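Local coordinates for fructuronate-tagaturonate epimerase UxaE from Cohnella laeviribosi in complex with 1 glycerol (Cohnella laeviribosi, PDB 6IL9), which catalyses the interconversion of fructuronate and tagaturonate, epimerising the sugar acid on a zinc-containing TIM-barrel scaffold, at residues Arg112-His117 with His483-Gly488; Gly282-Val287 with Ala330-Arg335; Leu128-Arg133 with Ile440-Leu445. All coordinates share one frame; numbering follows the deposited sequence.

Contact 1 (Arg112-His117 with His483-Gly488); sequences RGRAIH and HLDLLG
Arg114, in the loop that leads from helix 104-111 into barrel strand 117-124, reaches across to Leu484 and Asp485 on the last turn of the C-terminal helix 469-487. Most of the buried surface belongs to Arg114 and Leu484. The arginine chain bends twice, at its second and third torsions, which lays its guanidinium over the leucine: Leu484 CB lies beneath the centre of one face, 3.7 Å from Arg114 CZ. Nearer the backbone, Arg114 CD rests against Leu484 CD1 at 3.8 Å. The polar end is a salt bridge in which both terminal nitrogens converge on a single oxygen, with Arg114 NH1 at 2.8 Å and Arg114 NH2 at 2.7 Å from Asp485 OD1. That oxygen lies close to the guanidinium plane, but the carboxylate is turned 42° from it, and both bonds are bent, with N-H...O angles of 137° and 144°. On the inner side, Ile116 CD1 meets the other leucine methyl, Leu484 CD2, at 3.9 Å, and both residues also pack on Ile94 of the first barrel strand. Arg114 NH2 has a further acceptor in the backbone O of Val489, just past the Schellman motif at Gly488. One guanidinium thus serves a carboxylate, the backbone O of the penultimate residue and an apolar face together, and helix meets loop by a salt bridge at the exposed Asp485 and by apolar contact of the buried Leu484 and Ile116.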
ATOM      1  N   ARG A 112     -13.530 -10.019   2.391  1.00 18.48           N
ATOM      2  CA  ARG A 112     -14.548 -10.993   2.003  1.00 21.74           C
ATOM      3  C   ARG A 112     -15.927 -10.514   2.446  1.00 20.82           C
ATOM      4  O   ARG A 112     -16.122 -10.129   3.600  1.00 23.51           O
ATOM      5  CB  ARG A 112     -14.217 -12.359   2.626  1.00 22.87           C
ATOM      6  CG  ARG A 112     -15.263 -13.449   2.410  1.00 26.32           C
ATOM      7  CD  ARG A 112     -14.991 -14.638   3.346  1.00 31.47           C
ATOM      8  NE  ARG A 112     -13.714 -15.280   3.059  1.00 33.64           N
ATOM      9  CZ  ARG A 112     -12.872 -15.755   3.975  1.00 27.93           C
ATOM     10  NH1 ARG A 112     -13.147 -15.666   5.275  1.00 31.37           N
ATOM     11  NH2 ARG A 112     -11.741 -16.319   3.586  1.00 32.80           N
ATOM     12  N   GLY A 113     -16.866 -10.475   1.502  1.00 21.97           N
ATOM     13  CA  GLY A 113     -18.214 -10.059   1.835  1.00 22.21           C
ATOM     14  C   GLY A 113     -18.426  -8.565   1.944  1.00 24.08           C
ATOM     15  O   GLY A 113     -19.490  -8.138   2.410  1.00 24.89           O
ATOM     16  N   ARG A 114     -17.454  -7.757   1.535  1.00 19.57           N
ATOM     17  CA  ARG A 114     -17.567  -6.307   1.539  1.00 18.88           C
ATOM     18  C   ARG A 114     -17.389  -5.778   0.122  1.00 19.31           C
ATOM     19  O   ARG A 114     -16.686  -6.375  -0.699  1.00 21.20           O
ATOM     20  CB  ARG A 114     -16.511  -5.677   2.477  1.00 20.21           C
ATOM     21  CG  ARG A 114     -16.352  -6.488   3.731  1.00 25.66           C
ATOM     22  CD  ARG A 114     -16.001  -5.668   4.915  1.00 29.08           C
ATOM     23  NE  ARG A 114     -16.810  -4.468   5.096  1.00 36.33           N
ATOM     24  CZ  ARG A 114     -16.839  -3.789   6.237  1.00 27.98           C
ATOM     25  NH1 ARG A 114     -16.129  -4.234   7.268  1.00 31.35           N
ATOM     26  NH2 ARG A 114     -17.559  -2.670   6.345  1.00 26.21           N
ATOM     27  N   ALA A 115     -18.032  -4.644  -0.163  1.00 19.45           N
ATOM     28  CA  ALA A 115     -18.017  -4.085  -1.516  1.00 19.71           C
ATOM     29  C   ALA A 115     -16.772  -3.216  -1.686  1.00 18.46           C
ATOM     30  O   ALA A 115     -16.826  -1.989  -1.767  1.00 19.31           O
ATOM     31  CB  ALA A 115     -19.290  -3.296  -1.792  1.00 22.60           C
ATOM     32  N   ILE A 116     -15.625  -3.887  -1.714  1.00 18.73           N
ATOM     33  CA  ILE A 116     -14.351  -3.204  -1.936  1.00 16.30           C
ATOM     34  C   ILE A 116     -13.384  -4.222  -2.515  1.00 17.78           C
ATOM     35  O   ILE A 116     -13.447  -5.411  -2.187  1.00 20.96           O
ATOM     36  CB  ILE A 116     -13.811  -2.557  -0.637  1.00 17.10           C
ATOM     37  CG1 ILE A 116     -12.629  -1.626  -0.953  1.00 16.00           C
ATOM     38  CG2 ILE A 116     -13.436  -3.626   0.383  1.00 17.92           C
ATOM     39  CD1 ILE A 116     -12.300  -0.636   0.180  1.00 15.43           C
ATOM     40  N   HIS A 117     -12.522  -3.757  -3.417  1.00 16.82           N
ATOM     41  CA  HIS A 117     -11.541  -4.625  -4.059  1.00 17.07           C
ATOM     42  C   HIS A 117     -10.198  -4.439  -3.394  1.00 16.21           C
ATOM     43  O   HIS A 117      -9.771  -3.293  -3.201  1.00 15.80           O
ATOM     44  CB  HIS A 117     -11.414  -4.297  -5.545  1.00 18.09           C
ATOM     45  CG  HIS A 117     -12.690  -4.438  -6.303  1.00 19.99           C
ATOM     46  ND1 HIS A 117     -13.291  -5.660  -6.518  1.00 21.65           N
ATOM     47  CD2 HIS A 117     -13.477  -3.517  -6.909  1.00 22.12           C
ATOM     48  CE1 HIS A 117     -14.401  -5.483  -7.211  1.00 22.80           C
ATOM     49  NE2 HIS A 117     -14.535  -4.192  -7.466  1.00 24.68           N
ATOM     50  N   HIS A 483     -11.447   0.261   9.800  1.00 15.51           N
ATOM     51  CA  HIS A 483     -11.216   1.198   8.701  1.00 14.82           C
ATOM     52  C   HIS A 483     -12.356   1.136   7.693  1.00 14.64           C
ATOM     53  O   HIS A 483     -12.902   2.167   7.283  1.00 15.13           O
ATOM     54  CB  HIS A 483      -9.896   0.878   7.984  1.00 16.26           C
ATOM     55  CG  HIS A 483      -8.662   1.245   8.754  1.00 15.22           C
ATOM     56  ND1 HIS A 483      -8.253   0.570   9.885  1.00 16.34           N
ATOM     57  CD2 HIS A 483      -7.724   2.194   8.521  1.00 16.22           C
ATOM     58  CE1 HIS A 483      -7.121   1.097  10.324  1.00 16.18           C
ATOM     59  NE2 HIS A 483      -6.779   2.084   9.515  1.00 17.10           N
ATOM     60  N   LEU A 484     -12.706  -0.077   7.258  1.00 14.81           N
ATOM     61  CA  LEU A 484     -13.745  -0.228   6.241  1.00 15.51           C
ATOM     62  C   LEU A 484     -15.102   0.244   6.758  1.00 16.67           C
ATOM     63  O   LEU A 484     -15.844   0.916   6.036  1.00 16.38           O
ATOM     64  CB  LEU A 484     -13.821  -1.684   5.785  1.00 16.69           C
ATOM     65  CG  LEU A 484     -12.529  -2.250   5.187  1.00 14.75           C
ATOM     66  CD1 LEU A 484     -12.747  -3.694   4.762  1.00 21.23           C
ATOM     67  CD2 LEU A 484     -12.113  -1.401   4.011  1.00 17.23           C
ATOM     68  N   ASP A 485     -15.422  -0.077   8.016  1.00 15.28           N
ATOM     69  CA  ASP A 485     -16.681   0.357   8.616  1.00 16.89           C
ATOM     70  C   ASP A 485     -16.800   1.878   8.625  1.00 16.35           C
ATOM     71  O   ASP A 485     -17.844   2.432   8.264  1.00 16.45           O
ATOM     72  CB  ASP A 485     -16.782  -0.193  10.042  1.00 17.67           C
ATOM     73  CG  ASP A 485     -16.979  -1.706  10.071  1.00 19.07           C
ATOM     74  OD1 ASP A 485     -17.227  -2.293   8.997  1.00 22.76           O
ATOM     75  OD2 ASP A 485     -16.875  -2.298  11.170  1.00 25.31           O
ATOM     76  N   LEU A 486     -15.737   2.574   9.038  1.00 16.18           N
ATOM     77  CA  LEU A 486     -15.816   4.032   9.116  1.00 16.13           C
ATOM     78  C   LEU A 486     -15.794   4.673   7.734  1.00 16.24           C
ATOM     79  O   LEU A 486     -16.342   5.769   7.548  1.00 16.11           O
ATOM     80  CB  LEU A 486     -14.681   4.580   9.982  1.00 16.91           C
ATOM     81  CG  LEU A 486     -14.868   4.333  11.477  1.00 18.26           C
ATOM     82  CD1 LEU A 486     -13.588   4.626  12.237  1.00 19.96           C
ATOM     83  CD2 LEU A 486     -15.997   5.220  11.959  1.00 18.10           C
ATOM     84  N   LEU A 487     -15.169   4.018   6.752  1.00 14.45           N
ATOM     85  CA  LEU A 487     -15.245   4.514   5.385  1.00 14.09           C
ATOM     86  C   LEU A 487     -16.623   4.327   4.781  1.00 17.90           C
ATOM     87  O   LEU A 487     -16.879   4.876   3.705  1.00 17.83           O
ATOM     88  CB  LEU A 487     -14.212   3.804   4.493  1.00 13.64           C
ATOM     89  CG  LEU A 487     -12.761   4.258   4.710  1.00 13.46           C
ATOM     90  CD1 LEU A 487     -11.773   3.201   4.220  1.00 13.49           C
ATOM     91  CD2 LEU A 487     -12.500   5.591   4.011  1.00 13.93           C
ATOM     92  N   GLY A 488     -17.501   3.566   5.432  1.00 15.72           N
ATOM     93  CA  GLY A 488     -18.818   3.306   4.887  1.00 18.13           C
ATOM     94  C   GLY A 488     -18.909   2.169   3.893  1.00 21.62           C
ATOM     95  O   GLY A 488     -19.897   2.081   3.154  1.00 21.10           O
TER

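Contact 2 (Gly282-Val287 with Ala330-Arg335); sequences GSHFLV and AAIADR
His284 and Ile332 meet because their side chains slide past each other in opposite directions from neighbouring helices: His284 CG is anti to its own backbone N (chi1 174°), while in Ile332 the branch CG2 takes the corresponding position and CG1 lies beside the nitrogen. Both helices belong to the outer layer of the TIM barrel, where helix 281-293 precedes strand 300-302 and helix 319-336 precedes strand 339-342. Their short segments run nearly parallel, 14° apart, with a closest axial approach of 9.9 Å. Ile332 contributes the largest share of buried surface and works with two branches. Its CG2 methyl sits over one face of the imidazole in a CH-pi contact, 3.7 Å from the ring centroid and 14° off the normal. At the end of the other branch, Ile332 CD1 reaches His284 ND1 at 3.8 Å and then the next residue, 4.0 Å from Phe285 N and 4.1 Å from Phe285 CB. Ile332 CG1 lies at the edge of the Phe285 ring, near its plane; that ring also packs on Phe223 and on Ile230 of the small two-stranded sheet, which covers this flank and touches Ile332 too.

No hydrogen bond links the two segments, yet the imidazole is held at both nitrogens from nearby: NE2 bonds to Tyr338 OH and ND1 to His329 ND1. These two bonds limit rotation of the ring and keep its face presented to the isoleucine. Within that face the methyl is displaced toward the rim, and its shortest approach is Ile332 CG2 to His284 NE2, at 3.6 Å.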
ATOM      1  N   GLY A 282      -7.626  24.316  -6.374  1.00 27.04           N
ATOM      2  CA  GLY A 282      -7.476  24.961  -7.671  1.00 22.39           C
ATOM      3  C   GLY A 282      -6.274  24.452  -8.455  1.00 27.06           C
ATOM      4  O   GLY A 282      -6.325  24.334  -9.685  1.00 25.94           O
ATOM      5  N   SER A 283      -5.171  24.159  -7.760  1.00 24.97           N
ATOM      6  CA  SER A 283      -4.014  23.571  -8.432  1.00 19.85           C
ATOM      7  C   SER A 283      -4.336  22.168  -8.922  1.00 21.69           C
ATOM      8  O   SER A 283      -3.942  21.776 -10.027  1.00 20.37           O
ATOM      9  CB  SER A 283      -2.820  23.542  -7.483  1.00 24.61           C
ATOM     10  OG  SER A 283      -2.616  24.810  -6.894  1.00 26.51           O
ATOM     11  N   HIS A 284      -5.048  21.402  -8.096  1.00 21.74           N
ATOM     12  CA  HIS A 284      -5.518  20.073  -8.485  1.00 20.16           C
ATOM     13  C   HIS A 284      -6.320  20.135  -9.782  1.00 22.65           C
ATOM     14  O   HIS A 284      -6.098  19.340 -10.707  1.00 20.02           O
ATOM     15  CB  HIS A 284      -6.340  19.515  -7.316  1.00 21.06           C
ATOM     16  CG  HIS A 284      -7.017  18.206  -7.582  1.00 21.85           C
ATOM     17  ND1 HIS A 284      -7.950  17.684  -6.711  1.00 22.06           N
ATOM     18  CD2 HIS A 284      -6.902  17.311  -8.591  1.00 21.72           C
ATOM     19  CE1 HIS A 284      -8.378  16.521  -7.171  1.00 21.01           C
ATOM     20  NE2 HIS A 284      -7.765  16.274  -8.314  1.00 23.13           N
ATOM     21  N   PHE A 285      -7.249  21.089  -9.876  1.00 21.05           N
ATOM     22  CA  PHE A 285      -8.019  21.260 -11.105  1.00 21.15           C
ATOM     23  C   PHE A 285      -7.106  21.479 -12.307  1.00 22.37           C
ATOM     24  O   PHE A 285      -7.309  20.886 -13.372  1.00 19.37           O
ATOM     25  CB  PHE A 285      -8.992  22.431 -10.966  1.00 23.13           C
ATOM     26  CG  PHE A 285      -9.834  22.654 -12.190  1.00 20.84           C
ATOM     27  CD1 PHE A 285     -11.000  21.921 -12.394  1.00 19.50           C
ATOM     28  CD2 PHE A 285      -9.459  23.580 -13.155  1.00 23.62           C
ATOM     29  CE1 PHE A 285     -11.773  22.115 -13.522  1.00 20.90           C
ATOM     30  CE2 PHE A 285     -10.219  23.770 -14.281  1.00 20.39           C
ATOM     31  CZ  PHE A 285     -11.387  23.035 -14.473  1.00 27.69           C
ATOM     32  N   LEU A 286      -6.114  22.362 -12.169  1.00 22.35           N
ATOM     33  CA  LEU A 286      -5.244  22.657 -13.306  1.00 21.90           C
ATOM     34  C   LEU A 286      -4.453  21.421 -13.733  1.00 19.21           C
ATOM     35  O   LEU A 286      -4.355  21.121 -14.930  1.00 20.15           O
ATOM     36  CB  LEU A 286      -4.298  23.806 -12.955  1.00 21.80           C
ATOM     37  CG  LEU A 286      -3.312  24.225 -14.054  1.00 23.85           C
ATOM     38  CD1 LEU A 286      -3.223  25.749 -14.118  1.00 27.28           C
ATOM     39  CD2 LEU A 286      -1.942  23.643 -13.781  1.00 23.98           C
ATOM     40  N   VAL A 287      -3.891  20.694 -12.768  1.00 19.84           N
ATOM     41  CA  VAL A 287      -3.128  19.491 -13.089  1.00 19.12           C
ATOM     42  C   VAL A 287      -4.011  18.498 -13.832  1.00 18.94           C
ATOM     43  O   VAL A 287      -3.651  18.002 -14.905  1.00 17.44           O
ATOM     44  CB  VAL A 287      -2.534  18.874 -11.810  1.00 19.70           C
ATOM     45  CG1 VAL A 287      -1.946  17.478 -12.103  1.00 20.11           C
ATOM     46  CG2 VAL A 287      -1.485  19.805 -11.199  1.00 20.51           C
ATOM     47  N   ALA A 330     -12.955  16.314  -4.105  1.00 14.86           N
ATOM     48  CA  ALA A 330     -13.818  15.214  -4.538  1.00 15.24           C
ATOM     49  C   ALA A 330     -14.632  15.601  -5.761  1.00 13.83           C
ATOM     50  O   ALA A 330     -14.894  14.761  -6.631  1.00 15.13           O
ATOM     51  CB  ALA A 330     -14.760  14.796  -3.408  1.00 15.45           C
ATOM     52  N   ALA A 331     -15.061  16.864  -5.834  1.00 13.11           N
ATOM     53  CA  ALA A 331     -15.818  17.328  -6.993  1.00 15.01           C
ATOM     54  C   ALA A 331     -14.951  17.343  -8.246  1.00 15.88           C
ATOM     55  O   ALA A 331     -15.431  17.036  -9.347  1.00 17.10           O
ATOM     56  CB  ALA A 331     -16.395  18.722  -6.718  1.00 16.93           C
ATOM     57  N   ILE A 332     -13.679  17.718  -8.097  1.00 13.86           N
ATOM     58  CA  ILE A 332     -12.753  17.705  -9.229  1.00 15.78           C
ATOM     59  C   ILE A 332     -12.556  16.287  -9.740  1.00 15.13           C
ATOM     60  O   ILE A 332     -12.591  16.033 -10.950  1.00 16.30           O
ATOM     61  CB  ILE A 332     -11.413  18.344  -8.829  1.00 14.92           C
ATOM     62  CG1 ILE A 332     -11.614  19.826  -8.530  1.00 16.95           C
ATOM     63  CG2 ILE A 332     -10.358  18.116  -9.937  1.00 15.90           C
ATOM     64  CD1 ILE A 332     -10.478  20.412  -7.687  1.00 19.36           C
ATOM     65  N   ALA A 333     -12.324  15.343  -8.825  1.00 11.98           N
ATOM     66  CA  ALA A 333     -12.205  13.942  -9.219  1.00 13.98           C
ATOM     67  C   ALA A 333     -13.447  13.465  -9.970  1.00 15.18           C
ATOM     68  O   ALA A 333     -13.337  12.755 -10.972  1.00 16.04           O
ATOM     69  CB  ALA A 333     -11.967  13.070  -7.991  1.00 15.28           C
ATOM     70  N   ASP A 334     -14.631  13.835  -9.489  1.00 13.19           N
ATOM     71  CA  ASP A 334     -15.867  13.407 -10.144  1.00 13.70           C
ATOM     72  C   ASP A 334     -15.972  14.017 -11.537  1.00 13.96           C
ATOM     73  O   ASP A 334     -16.390  13.349 -12.489  1.00 16.85           O
ATOM     74  CB  ASP A 334     -17.082  13.807  -9.298  1.00 14.76           C
ATOM     75  CG  ASP A 334     -17.282  12.910  -8.066  1.00 16.39           C
ATOM     76  OD1 ASP A 334     -16.658  11.829  -7.977  1.00 18.24           O
ATOM     77  OD2 ASP A 334     -18.073  13.294  -7.176  1.00 18.89           O
ATOM     78  N   ARG A 335     -15.587  15.284 -11.667  1.00 13.69           N
ATOM     79  CA  ARG A 335     -15.656  15.967 -12.954  1.00 15.53           C
ATOM     80  C   ARG A 335     -14.850  15.228 -14.015  1.00 16.84           C
ATOM     81  O   ARG A 335     -15.318  15.044 -15.145  1.00 17.49           O
ATOM     82  CB  ARG A 335     -15.159  17.406 -12.786  1.00 18.66           C
ATOM     83  CG  ARG A 335     -14.515  18.047 -14.028  1.00 25.15           C
ATOM     84  CD  ARG A 335     -15.529  18.582 -15.000  1.00 30.02           C
ATOM     85  NE  ARG A 335     -14.888  19.215 -16.164  1.00 28.72           N
ATOM     86  CZ  ARG A 335     -14.424  18.554 -17.229  1.00 25.29           C
ATOM     87  NH1 ARG A 335     -14.515  17.241 -17.288  1.00 22.87           N
ATOM     88  NH2 ARG A 335     -13.861  19.218 -18.237  1.00 31.08           N
TER

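Contact 3 (Leu128-Arg133 with Ile440-Leu445); sequences LALTGR and ITYGLL
Leu130 and Gly443 bring their backbones together where helix 125-131 ends and helix 442-446 begins, with CA atoms 4.5 Å apart. Gly443, having no side chain, lets its CA lie directly against the leucine: Leu130 O stands 3.2 Å from Gly443 CA, and Leu130 CB lies 3.9 Å from the same carbon. Beside it, Leu130 CD1 reaches the phenol end of Tyr442, 3.3 Å from Tyr442 OH and 3.7 Å from Tyr442 CZ, the two side chains crossing at about a right angle. Thr131 completes the first shell: its CG2 comes in at the ring edge, in plane, 3.7 Å from Tyr442 CE2. Thr131 OG1 sits between the backbone N and the carbonyl carbon (chi1 60°), where it bonds back to Glu127 O; this leaves CG2 anti to the carbonyl carbon and facing the tyrosine.

Further out, the tyrosine is positioned by a hydrogen bond between its OH and Tyr405 OH, by a cation-pi contact with Arg99 and by packing on Trp372. The interface itself is without hydrogen bonds; aliphatic groups line the phenol while its polar tip is satisfied by Tyr405, so close fit, rather than polarity, joins these two helix ends.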
ATOM      1  N   LEU A 128      10.887  -2.135   0.055  1.00 20.70           N
ATOM      2  CA  LEU A 128      11.666  -3.282  -0.405  1.00 21.28           C
ATOM      3  C   LEU A 128      13.112  -3.173   0.057  1.00 23.49           C
ATOM      4  O   LEU A 128      13.698  -4.155   0.525  1.00 24.29           O
ATOM      5  CB  LEU A 128      11.618  -3.385  -1.925  1.00 22.75           C
ATOM      6  CG  LEU A 128      10.254  -3.640  -2.564  1.00 21.77           C
ATOM      7  CD1 LEU A 128      10.394  -3.634  -4.081  1.00 23.29           C
ATOM      8  CD2 LEU A 128       9.663  -4.953  -2.058  1.00 20.05           C
ATOM      9  N   ALA A 129      13.698  -1.981  -0.063  1.00 23.79           N
ATOM     10  CA  ALA A 129      15.098  -1.792   0.309  1.00 26.52           C
ATOM     11  C   ALA A 129      15.310  -1.964   1.810  1.00 28.16           C
ATOM     12  O   ALA A 129      16.312  -2.549   2.239  1.00 29.70           O
ATOM     13  CB  ALA A 129      15.568  -0.411  -0.151  1.00 27.05           C
ATOM     14  N   LEU A 130      14.378  -1.473   2.626  1.00 23.72           N
ATOM     15  CA  LEU A 130      14.525  -1.554   4.074  1.00 24.66           C
ATOM     16  C   LEU A 130      14.217  -2.937   4.627  1.00 26.27           C
ATOM     17  O   LEU A 130      14.656  -3.253   5.738  1.00 30.03           O
ATOM     18  CB  LEU A 130      13.621  -0.522   4.758  1.00 23.64           C
ATOM     19  CG  LEU A 130      13.976   0.958   4.562  1.00 27.44           C
ATOM     20  CD1 LEU A 130      13.130   1.856   5.454  1.00 27.65           C
ATOM     21  CD2 LEU A 130      15.456   1.182   4.827  1.00 36.58           C
ATOM     22  N   THR A 131      13.462  -3.762   3.895  1.00 25.72           N
ATOM     23  CA  THR A 131      13.134  -5.114   4.328  1.00 22.06           C
ATOM     24  C   THR A 131      13.959  -6.184   3.622  1.00 26.24           C
ATOM     25  O   THR A 131      13.895  -7.350   4.022  1.00 25.91           O
ATOM     26  CB  THR A 131      11.638  -5.427   4.099  1.00 23.41           C
ATOM     27  OG1 THR A 131      11.314  -5.312   2.704  1.00 22.83           O
ATOM     28  CG2 THR A 131      10.734  -4.488   4.912  1.00 23.84           C
ATOM     29  N   GLY A 132      14.700  -5.825   2.576  1.00 28.47           N
ATOM     30  CA  GLY A 132      15.431  -6.815   1.808  1.00 26.37           C
ATOM     31  C   GLY A 132      14.565  -7.736   0.984  1.00 27.88           C
ATOM     32  O   GLY A 132      14.962  -8.875   0.711  1.00 28.00           O
ATOM     33  N   ARG A 133      13.388  -7.280   0.579  1.00 25.24           N
ATOM     34  CA  ARG A 133      12.472  -8.079  -0.219  1.00 22.48           C
ATOM     35  C   ARG A 133      12.449  -7.569  -1.652  1.00 21.86           C
ATOM     36  O   ARG A 133      12.986  -6.508  -1.964  1.00 24.70           O
ATOM     37  CB  ARG A 133      11.067  -8.055   0.394  1.00 22.93           C
ATOM     38  CG  ARG A 133      11.052  -8.580   1.815  1.00 25.06           C
ATOM     39  CD  ARG A 133       9.682  -8.412   2.434  1.00 22.69           C
ATOM     40  NE  ARG A 133       8.755  -9.432   1.957  1.00 24.27           N
ATOM     41  CZ  ARG A 133       7.481  -9.197   1.659  1.00 24.25           C
ATOM     42  NH1 ARG A 133       6.990  -7.959   1.772  1.00 25.85           N
ATOM     43  NH2 ARG A 133       6.701 -10.195   1.245  1.00 22.42           N
ATOM     44  N   ILE A 440       8.121   3.300  12.064  1.00 15.06           N
ATOM     45  CA  ILE A 440       9.123   3.796  11.137  1.00 17.45           C
ATOM     46  C   ILE A 440      10.429   3.012  11.221  1.00 17.76           C
ATOM     47  O   ILE A 440      11.230   3.055  10.274  1.00 19.11           O
ATOM     48  CB  ILE A 440       9.262   5.300  11.450  1.00 22.19           C
ATOM     49  CG1 ILE A 440       8.242   6.125  10.674  1.00 17.96           C
ATOM     50  CG2 ILE A 440      10.619   5.832  11.244  1.00 36.03           C
ATOM     51  CD1 ILE A 440       6.838   5.884  11.010  1.00 29.68           C
ATOM     52  N   THR A 441      10.633   2.249  12.295  1.00 18.67           N
ATOM     53  CA  THR A 441      11.853   1.481  12.513  1.00 17.44           C
ATOM     54  C   THR A 441      11.731   0.039  12.029  1.00 17.10           C
ATOM     55  O   THR A 441      12.585  -0.782  12.364  1.00 19.96           O
ATOM     56  CB  THR A 441      12.250   1.503  13.998  1.00 19.01           C
ATOM     57  OG1 THR A 441      11.150   1.087  14.824  1.00 17.24           O
ATOM     58  CG2 THR A 441      12.722   2.916  14.432  1.00 19.93           C
ATOM     59  N   TYR A 442      10.707  -0.281  11.230  1.00 17.26           N
ATOM     60  CA  TYR A 442      10.518  -1.663  10.769  1.00 16.93           C
ATOM     61  C   TYR A 442      11.750  -2.190  10.044  1.00 19.82           C
ATOM     62  O   TYR A 442      12.148  -3.349  10.242  1.00 19.90           O
ATOM     63  CB  TYR A 442       9.296  -1.756   9.851  1.00 16.24           C
ATOM     64  CG  TYR A 442       9.471  -1.039   8.522  1.00 16.21           C
ATOM     65  CD1 TYR A 442       9.379   0.344   8.433  1.00 17.33           C
ATOM     66  CD2 TYR A 442       9.759  -1.747   7.358  1.00 17.73           C
ATOM     67  CE1 TYR A 442       9.552   1.000   7.218  1.00 17.20           C
ATOM     68  CE2 TYR A 442       9.933  -1.101   6.143  1.00 20.43           C
ATOM     69  CZ  TYR A 442       9.834   0.271   6.081  1.00 17.21           C
ATOM     70  OH  TYR A 442       9.999   0.904   4.874  1.00 20.58           O
ATOM     71  N   GLY A 443      12.354  -1.366   9.185  1.00 17.87           N
ATOM     72  CA  GLY A 443      13.491  -1.834   8.402  1.00 20.63           C
ATOM     73  C   GLY A 443      14.712  -2.076   9.270  1.00 22.73           C
ATOM     74  O   GLY A 443      15.370  -3.117   9.165  1.00 22.55           O
ATOM     75  N   LEU A 444      15.013  -1.125  10.161  1.00 20.84           N
ATOM     76  CA  LEU A 444      16.125  -1.289  11.097  1.00 22.67           C
ATOM     77  C   LEU A 444      15.945  -2.516  11.982  1.00 24.70           C
ATOM     78  O   LEU A 444      16.923  -3.178  12.339  1.00 24.51           O
ATOM     79  CB  LEU A 444      16.248  -0.056  11.989  1.00 26.10           C
ATOM     80  CG  LEU A 444      16.590   1.276  11.358  1.00 33.28           C
ATOM     81  CD1 LEU A 444      16.288   2.356  12.378  1.00 25.46           C
ATOM     82  CD2 LEU A 444      18.055   1.280  10.953  1.00 34.17           C
ATOM     83  N   LEU A 445      14.713  -2.785  12.414  1.00 19.16           N
ATOM     84  CA  LEU A 445      14.467  -3.926  13.290  1.00 19.09           C
ATOM     85  C   LEU A 445      14.567  -5.238  12.524  1.00 18.57           C
ATOM     86  O   LEU A 445      15.194  -6.199  12.991  1.00 21.66           O
ATOM     87  CB  LEU A 445      13.086  -3.799  13.936  1.00 19.42           C
ATOM     88  CG  LEU A 445      12.960  -2.728  15.020  1.00 18.73           C
ATOM     89  CD1 LEU A 445      11.491  -2.384  15.286  1.00 17.69           C
ATOM     90  CD2 LEU A 445      13.622  -3.201  16.309  1.00 19.11           C
TER

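In the fold
Contact 1 is partly buried and places an exposed carboxylate beside apolar packing; contacts 2 and 3 are buried and have no hydrogen bond between their segments. The elements joined differ in each case. Contact 2 pairs two parallel outer helices of the barrel, with 42 residues between them, in an apolar and CH-pi meeting that contrasts with the charged contact 1. Contacts 1 and 3 bring the N-terminal and C-terminal flanks of strand 117-124 against the late helices, spanning more than 300 residues each. Contact 3 encloses contact 2 along the chain, and contact 1 encloses both. No two touch: nearest atoms are about 12 Å apart for contacts 1 and 2, about 14 Å for 1 and 3, and about 26 Å for 2 and 3.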